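Local atomic coordinates of NS1 (Human bocavirus, PDB entry 4KW3), a protein that serves as the parvoviral replication initiator, its N-terminal nuclease domain here probably recognising and nicking the viral origin to start rolling-circle DNA replication. Residues A[16-21]-A[118-123]; A[78-83]-A[244-249]. All blocks are in the same frame, centred on the assembly; numbering follows the deposited sequence.

Interaction 1: A[16-21]-A[118-123]; sequences FTYVFK and IIVGGE
Val120 sets CG1 between its backbone N and carbonyl carbon (chi1 50°), while Tyr18 turns its ring back beside its own N (chi1 -61°), and these torsions bring the two groups together. They belong to an antiparallel strand pair in the central sheet of an HUH-type nuclease domain of the Rep clan. The strand partner of 16-21 continues from the RCR-2 motif, whose His115 and His117 are predicted metal ligands. Four backbone hydrogen bonds fix the register. Phe16 N donates to Val120 O at 2.8 Å, and Val120 N returns to Phe16 O at 2.9 Å. Tyr18 N reaches Ile118 O at 2.9 Å, and Ile118 N reaches Tyr18 O at 3.0 Å. Thr17 and Ile119 form the intervening non-hydrogen-bonded pair, their CA atoms 4.5 Å apart and their side chains side by side on one face. There Thr17 OG1 is hydrogen-bonded to Thr201 OG1. Phe16, Tyr18, Ile118 and Val120 occupy the other face, where helix 74-94 covers Ile118 and Val120, and Phe137 of helix 134-149 meets the Tyr18 ring edge-to-face. The terminal methyl of Ile118, CD1, lies 4.1 Å from Tyr18 CB, and Val120 CG1 approaches Tyr18 CE1 to 3.9 Å at the ring's edge, near its plane.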
# COMPACT_ATOMS: atom_id res chain seq x y z
N PHE A 16 -10.94 11.09 1.00
CA PHE A 16 -11.62 9.81 0.86
C PHE A 16 -10.62 8.68 1.02
O PHE A 16 -9.42 8.85 0.77
CB PHE A 16 -12.34 9.74 -0.50
CG PHE A 16 -13.36 10.83 -0.67
CD1 PHE A 16 -12.98 12.07 -1.18
CD2 PHE A 16 -14.69 10.63 -0.27
CE1 PHE A 16 -13.93 13.09 -1.31
CE2 PHE A 16 -15.63 11.64 -0.40
CZ PHE A 16 -15.25 12.88 -0.92
N THR A 17 -11.12 7.54 1.47
CA THR A 17 -10.26 6.38 1.71
C THR A 17 -10.71 5.19 0.86
O THR A 17 -11.90 4.83 0.85
CB THR A 17 -10.21 6.04 3.21
OG1 THR A 17 -9.73 7.18 3.94
CG2 THR A 17 -9.29 4.81 3.49
N TYR A 18 -9.76 4.61 0.13
CA TYR A 18 -10.05 3.44 -0.70
C TYR A 18 -9.25 2.22 -0.25
O TYR A 18 -8.16 2.34 0.34
CB TYR A 18 -9.73 3.71 -2.17
CG TYR A 18 -10.52 4.83 -2.81
CD1 TYR A 18 -10.09 6.15 -2.72
CD2 TYR A 18 -11.66 4.56 -3.55
CE1 TYR A 18 -10.80 7.17 -3.34
CE2 TYR A 18 -12.38 5.57 -4.14
CZ TYR A 18 -11.94 6.88 -4.04
OH TYR A 18 -12.68 7.89 -4.65
N VAL A 19 -9.77 1.03 -0.56
CA VAL A 19 -9.00 -0.18 -0.41
C VAL A 19 -8.87 -0.89 -1.75
O VAL A 19 -9.87 -1.25 -2.38
CB VAL A 19 -9.60 -1.16 0.62
CG1 VAL A 19 -8.74 -2.44 0.67
CG2 VAL A 19 -9.63 -0.52 1.98
N PHE A 20 -7.62 -1.07 -2.17
CA PHE A 20 -7.29 -1.82 -3.37
C PHE A 20 -6.87 -3.22 -2.98
O PHE A 20 -6.04 -3.38 -2.10
CB PHE A 20 -6.15 -1.13 -4.13
CG PHE A 20 -5.48 -2.02 -5.15
CD1 PHE A 20 -6.02 -2.16 -6.42
CD2 PHE A 20 -4.33 -2.72 -4.83
CE1 PHE A 20 -5.43 -2.98 -7.35
CE2 PHE A 20 -3.72 -3.55 -5.76
CZ PHE A 20 -4.27 -3.68 -7.03
N LYS A 21 -7.47 -4.24 -3.59
CA LYS A 21 -7.08 -5.64 -3.39
C LYS A 21 -6.32 -6.14 -4.62
O LYS A 21 -6.84 -6.07 -5.73
CB LYS A 21 -8.32 -6.52 -3.23
CG LYS A 21 -8.63 -6.97 -1.82
CD LYS A 21 -9.60 -8.16 -1.84
CE LYS A 21 -11.04 -7.76 -2.20
NZ LYS A 21 -11.96 -7.63 -1.02
N ILE A 118 -5.54 3.73 0.57
CA ILE A 118 -5.21 5.03 0.00
C ILE A 118 -6.08 6.10 0.66
O ILE A 118 -7.31 6.03 0.59
CB ILE A 118 -5.50 5.07 -1.52
CG1 ILE A 118 -4.79 3.92 -2.22
CG2 ILE A 118 -5.14 6.43 -2.13
CD1 ILE A 118 -5.71 2.83 -2.67
N ILE A 119 -5.45 7.08 1.29
CA ILE A 119 -6.19 8.26 1.71
C ILE A 119 -5.81 9.38 0.75
O ILE A 119 -4.64 9.73 0.61
CB ILE A 119 -5.86 8.69 3.16
CG1 ILE A 119 -5.99 7.52 4.13
CG2 ILE A 119 -6.79 9.79 3.60
CD1 ILE A 119 -5.40 7.80 5.46
N VAL A 120 -6.81 9.93 0.07
CA VAL A 120 -6.56 10.99 -0.88
C VAL A 120 -7.56 12.15 -0.72
O VAL A 120 -8.77 11.94 -0.52
CB VAL A 120 -6.57 10.44 -2.31
CG1 VAL A 120 -7.83 9.60 -2.57
CG2 VAL A 120 -6.44 11.57 -3.31
N GLY A 121 -7.04 13.37 -0.82
CA GLY A 121 -7.86 14.54 -0.64
C GLY A 121 -7.39 15.72 -1.46
O GLY A 121 -6.19 15.92 -1.66
N GLY A 122 -8.34 16.53 -1.91
CA GLY A 122 -8.03 17.66 -2.74
C GLY A 122 -9.13 17.95 -3.73
O GLY A 122 -10.10 17.20 -3.82
N GLU A 123 -8.96 19.05 -4.46
CA GLU A 123 -9.91 19.53 -5.46
C GLU A 123 -10.09 18.47 -6.54
O GLU A 123 -9.13 17.82 -6.93
CB GLU A 123 -9.38 20.82 -6.09
CG GLU A 123 -10.43 21.73 -6.69
CD GLU A 123 -9.88 23.09 -7.06
OE1 GLU A 123 -8.64 23.25 -7.13
OE2 GLU A 123 -10.69 24.02 -7.26

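Interaction 2: A[78-83]-A[244-249]; sequences LCKAVY and HTLING
Helix-on-sheet packing joins Cys79, Lys80 and Tyr83 of helix 74-94 to His244, Leu246 and Gly249 at the end of strand 241-247 and the turn after it. The short segments run in roughly the same direction, 29° apart, with their axes 8.5 Å from each other at closest approach. Leu246 is the apolar centre: its CD1 methyl rests 3.6 Å from Lys80 CA and 3.8 Å from Tyr83 CB, and its CG lies 4.0 Å from Cys79 SG. The leucine and lysine side chains cross at about a right angle, with Lys80 CG beside Leu246 CD1; Lys80 NZ is hydrogen-bonded to Asp71 O. Toward the start of the strand, Cys79 SG approaches the His244 ring at its edge, 4.0 Å from CD2. Tyr83 holds CG anti to its backbone N (chi1 179°), which sends the ring out from the helix toward the turn. Asn248 and Gly249 have backbone angles close to those of a type I' turn, and Gly249 CA sits over one ring face, 3.9 Å from the centroid and 28° off the normal, a CH-pi contact. Asn248 directs its amide instead to Ile103 N and Asp102 OD1 at the neighbouring strand. The contacts between helix and strand are thus mainly apolar, CH-pi and sulfur-edge, consistent with close packing as what holds them together; the polar ends of Lys80 and Asn248 are satisfied elsewhere.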
# COMPACT_ATOMS: atom_id res chain seq x y z
N LEU A 78 4.53 -2.14 -4.91
CA LEU A 78 3.07 -2.10 -5.07
C LEU A 78 2.56 -0.76 -4.55
O LEU A 78 1.74 -0.08 -5.18
CB LEU A 78 2.41 -3.23 -4.28
CG LEU A 78 0.88 -3.18 -4.36
CD1 LEU A 78 0.43 -3.22 -5.81
CD2 LEU A 78 0.22 -4.28 -3.55
N CYS A 79 3.09 -0.40 -3.40
CA CYS A 79 2.73 0.83 -2.74
C CYS A 79 3.11 2.07 -3.57
O CYS A 79 2.33 3.00 -3.66
CB CYS A 79 3.37 0.83 -1.35
SG CYS A 79 2.85 2.16 -0.30
N LYS A 80 4.30 2.09 -4.17
CA LYS A 80 4.67 3.19 -5.07
C LYS A 80 3.78 3.24 -6.32
O LYS A 80 3.43 4.31 -6.80
CB LYS A 80 6.13 3.09 -5.50
CG LYS A 80 7.14 3.15 -4.36
CD LYS A 80 8.55 2.80 -4.84
CE LYS A 80 9.49 2.56 -3.68
NZ LYS A 80 10.87 2.25 -4.18
N ALA A 81 3.44 2.06 -6.84
CA ALA A 81 2.58 1.95 -8.01
C ALA A 81 1.23 2.61 -7.75
O ALA A 81 0.77 3.46 -8.53
CB ALA A 81 2.40 0.48 -8.40
N VAL A 82 0.61 2.22 -6.64
CA VAL A 82 -0.68 2.77 -6.23
C VAL A 82 -0.60 4.29 -6.03
O VAL A 82 -1.49 5.03 -6.48
CB VAL A 82 -1.21 2.07 -4.96
CG1 VAL A 82 -2.43 2.77 -4.42
CG2 VAL A 82 -1.55 0.61 -5.25
N TYR A 83 0.47 4.76 -5.38
CA TYR A 83 0.70 6.19 -5.21
C TYR A 83 0.78 6.93 -6.57
O TYR A 83 0.10 7.95 -6.78
CB TYR A 83 1.97 6.47 -4.38
CG TYR A 83 2.22 7.95 -4.20
CD1 TYR A 83 2.95 8.67 -5.14
CD2 TYR A 83 1.71 8.64 -3.11
CE1 TYR A 83 3.14 10.03 -5.00
CE2 TYR A 83 1.90 9.99 -2.96
CZ TYR A 83 2.62 10.68 -3.90
OH TYR A 83 2.82 12.02 -3.75
N HIS A 244 4.67 -1.26 3.68
CA HIS A 244 5.32 -0.02 3.26
C HIS A 244 4.35 1.14 3.28
O HIS A 244 3.17 0.98 2.97
CB HIS A 244 5.86 -0.16 1.84
CG HIS A 244 6.84 0.91 1.46
ND1 HIS A 244 8.10 0.98 2.00
CD2 HIS A 244 6.73 1.95 0.60
CE1 HIS A 244 8.73 2.02 1.49
NE2 HIS A 244 7.92 2.62 0.63
N THR A 245 4.84 2.32 3.64
CA THR A 245 3.98 3.48 3.82
C THR A 245 4.53 4.70 3.10
O THR A 245 5.68 5.08 3.30
CB THR A 245 3.82 3.77 5.31
OG1 THR A 245 3.21 2.63 5.90
CG2 THR A 245 2.90 4.94 5.57
N LEU A 246 3.70 5.30 2.25
CA LEU A 246 4.10 6.52 1.54
C LEU A 246 3.25 7.70 1.99
O LEU A 246 2.02 7.64 1.98
CB LEU A 246 3.98 6.34 0.03
CG LEU A 246 5.07 5.46 -0.59
CD1 LEU A 246 4.76 5.19 -2.06
CD2 LEU A 246 6.43 6.13 -0.43
N ILE A 247 3.92 8.76 2.44
CA ILE A 247 3.24 10.00 2.77
C ILE A 247 3.65 11.06 1.74
O ILE A 247 4.80 11.50 1.72
CB ILE A 247 3.57 10.47 4.19
CG1 ILE A 247 3.35 9.32 5.17
CG2 ILE A 247 2.71 11.68 4.57
CD1 ILE A 247 3.83 9.62 6.56
N ASN A 248 2.70 11.46 0.90
CA ASN A 248 2.95 12.43 -0.16
C ASN A 248 4.22 12.16 -0.94
O ASN A 248 5.02 13.07 -1.18
CB ASN A 248 2.93 13.85 0.41
CG ASN A 248 1.50 14.37 0.63
OD1 ASN A 248 0.58 14.05 -0.13
ND2 ASN A 248 1.31 15.15 1.68
N GLY A 249 4.43 10.88 -1.27
CA GLY A 249 5.56 10.48 -2.09
C GLY A 249 6.77 10.01 -1.29
O GLY A 249 7.62 9.28 -1.80

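Interaction 1 and interaction 2 have centres 12 Å apart and involve one mixed sheet, in which strands 15-21, 114-122, 101-109 and 241-247 lie in that spatial order. Interaction 1 joins the first two strands, whereas interaction 2 packs helix 74-94 against the fourth. The same helix links them: Ile118 CG1 packs on Val82 CG1, and Phe20 CE2 lies 4.2 Å from Leu78 CD1. Along the chain the segments alternate, 16-21, 78-83, 118-123, 244-249, so the two connections interlock. Sequence-distant pieces are thereby drawn into one nuclease domain around strands 101-109 and 114-122, which carry the predicted metal ligands Glu108, His115 and His117.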